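PDB 5VYQ: uncharacterized protein from Mycobacterium tuberculosis CAS/NITR204, which probably transfers a formyl group from a reduced folate to the amino sugar of dTDP-4-amino-4,6-dideoxyglucose. Local coordinates for residues 142-146 with 168-173. Numbering follows the deposited sequence. Where two conformers were deposited one is given.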
loop_
_atom_site.group_PDB
_atom_site.type_symbol
_atom_site.label_atom_id
_atom_site.label_comp_id
_atom_site.label_asym_id
_atom_site.label_seq_id
_atom_site.Cartn_x
_atom_site.Cartn_y
_atom_site.Cartn_z
ATOM N N ILE A 142 -23.569 28.940 -5.407
ATOM C CA ILE A 142 -22.940 30.149 -5.856
ATOM C C ILE A 142 -21.906 29.838 -6.931
ATOM O O ILE A 142 -21.878 30.490 -7.982
ATOM C CB ILE A 142 -22.277 30.906 -4.661
ATOM C CG1 ILE A 142 -23.338 31.370 -3.661
ATOM C CG2 ILE A 142 -21.406 32.092 -5.083
ATOM C CD1 ILE A 142 -22.825 31.625 -2.255
ATOM N N ALA A 143 -21.038 28.874 -6.650
ATOM C CA ALA A 143 -20.023 28.450 -7.609
ATOM C C ALA A 143 -19.589 27.040 -7.291
ATOM O O ALA A 143 -19.726 26.591 -6.154
ATOM C CB ALA A 143 -18.812 29.358 -7.561
ATOM N N GLN A 144 -19.083 26.359 -8.316
ATOM C CA GLN A 144 -18.498 25.071 -8.062
ATOM C C GLN A 144 -17.562 24.706 -9.189
ATOM O O GLN A 144 -17.530 25.316 -10.276
ATOM C CB GLN A 144 -19.584 24.016 -7.787
ATOM C CG GLN A 144 -20.419 23.634 -8.921
ATOM C CD GLN A 144 -21.514 22.592 -8.688
ATOM O OE1 GLN A 144 -22.349 22.517 -9.567
ATOM N NE2 GLN A 144 -21.551 21.808 -7.591
ATOM N N ARG A 145 -16.769 23.698 -8.891
ATOM C CA ARG A 145 -15.734 23.265 -9.803
ATOM C C ARG A 145 -15.432 21.792 -9.594
ATOM O O ARG A 145 -15.231 21.334 -8.468
ATOM C CB ARG A 145 -14.452 24.073 -9.674
ATOM C CG ARG A 145 -13.368 23.749 -10.700
ATOM C CD ARG A 145 -12.324 24.868 -10.773
ATOM N NE ARG A 145 -13.022 26.098 -11.144
ATOM C CZ ARG A 145 -12.608 27.333 -10.868
ATOM N NH1 ARG A 145 -11.471 27.535 -10.215
ATOM N NH2 ARG A 145 -13.342 28.360 -11.232
ATOM N N GLU A 146 -15.377 21.084 -10.711
ATOM C CA GLU A 146 -15.026 19.662 -10.706
ATOM C C GLU A 146 -13.528 19.417 -10.543
ATOM O O GLU A 146 -12.677 20.184 -11.002
ATOM C CB GLU A 146 -15.613 18.989 -11.972
ATOM C CG GLU A 146 -15.452 17.460 -11.977
ATOM C CD GLU A 146 -16.034 16.728 -13.174
ATOM O OE1 GLU A 146 -16.683 17.390 -14.033
ATOM O OE2 GLU A 146 -15.781 15.495 -13.206
ATOM N N GLU A 168 -8.622 28.365 -4.993
ATOM C CA GLU A 168 -8.849 29.029 -6.285
ATOM C C GLU A 168 -10.262 29.621 -6.350
ATOM O O GLU A 168 -10.500 30.777 -6.712
ATOM C CB GLU A 168 -8.550 28.044 -7.447
ATOM C CG GLU A 168 -7.028 27.877 -7.608
ATOM C CD GLU A 168 -6.429 26.734 -8.423
ATOM O OE1 GLU A 168 -7.095 25.878 -9.046
ATOM O OE2 GLU A 168 -5.178 26.699 -8.443
ATOM N N LEU A 169 -11.248 28.806 -6.015
ATOM C CA LEU A 169 -12.622 29.192 -6.162
ATOM C C LEU A 169 -13.038 30.278 -5.196
ATOM O O LEU A 169 -13.762 31.227 -5.528
ATOM C CB LEU A 169 -13.452 27.917 -6.003
ATOM C CG LEU A 169 -14.814 27.910 -6.624
ATOM C CD1 LEU A 169 -14.721 28.096 -8.140
ATOM C CD2 LEU A 169 -15.506 26.602 -6.223
ATOM N N VAL A 170 -12.579 30.147 -3.944
ATOM C CA VAL A 170 -12.829 31.194 -2.971
ATOM C C VAL A 170 -12.222 32.557 -3.335
ATOM O O VAL A 170 -12.898 33.579 -3.209
ATOM C CB VAL A 170 -12.390 30.757 -1.548
ATOM C CG1 VAL A 170 -12.466 31.891 -0.546
ATOM C CG2 VAL A 170 -13.288 29.614 -1.098
ATOM N N LEU A 171 -10.959 32.549 -3.748
ATOM C CA LEU A 171 -10.279 33.783 -4.146
ATOM C C LEU A 171 -10.965 34.384 -5.354
ATOM O O LEU A 171 -11.119 35.603 -5.416
ATOM C CB LEU A 171 -8.808 33.584 -4.385
ATOM C CG LEU A 171 -8.087 33.176 -3.107
ATOM C CD1 LEU A 171 -6.636 32.852 -3.346
ATOM C CD2 LEU A 171 -8.202 34.228 -2.011
ATOM N N GLU A 172 -11.386 33.562 -6.315
ATOM C CA GLU A 172 -12.126 34.090 -7.444
ATOM C C GLU A 172 -13.438 34.757 -7.084
ATOM O O GLU A 172 -13.746 35.831 -7.627
ATOM C CB GLU A 172 -12.480 32.958 -8.395
ATOM C CG GLU A 172 -11.314 32.397 -9.179
ATOM C CD GLU A 172 -11.617 31.120 -9.950
ATOM O OE1 GLU A 172 -10.649 30.328 -10.180
ATOM O OE2 GLU A 172 -12.785 30.961 -10.350
ATOM N N HIS A 173 -14.232 34.103 -6.218
ATOM C CA HIS A 173 -15.574 34.533 -5.956
ATOM C C HIS A 173 -15.794 35.367 -4.690
ATOM O O HIS A 173 -16.931 35.672 -4.375
ATOM C CB HIS A 173 -16.543 33.347 -5.987
ATOM C CG HIS A 173 -16.609 32.709 -7.327
ATOM N ND1 HIS A 173 -17.383 33.225 -8.347
ATOM C CD2 HIS A 173 -15.958 31.644 -7.842
ATOM C CE1 HIS A 173 -17.244 32.467 -9.413
ATOM N NE2 HIS A 173 -16.376 31.509 -9.140
HETATM O O HOH W 1 -16.302 29.667 -11.366
#
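The strand carrying A143 and R145 runs roughly antiparallel to the helix carrying L169, E172 and H173, the two short axes making 149° and coming within 9.3 Å. R145 forms an end-on salt bridge with E172, NH1 hydrogen-bonding OE1 at 2.9 Å and NH2 hydrogen-bonding OE2 at 2.8 Å. Both bonds are close to straight and lie near the guanidinium plane, which is turned 30° from the carboxylate; OE2 is met through its syn lone pair. A bend at chi3 (-59°) in the otherwise extended arginine turns its guanidinium back against the strand direction, toward the C-terminal end of the helix segment. There CD1 of L169 sits against one face, 3.4 Å from NH2, while CD2 of L169 packs on the strand backbone, 3.8 Å from CA of Q144. Strand 141-147 is one of the two outer strands of the mixed six-stranded sheet in the formyltransferase domain, and helix 155-179 covers one face of it. L169 reaches on to V127 and I129 of strand 125-131; a classic beta bulge in strand 141-147 sets both I142 and A143 against I129. Two residues before R145, the methyl of A143 rests over the imidazole of H173, a CH-pi contact with CB 3.7 Å from the ring centroid. A water in that ring's plane lies 2.9 Å from NE2 of H173 and accepts a weak bond from NH2 of R145.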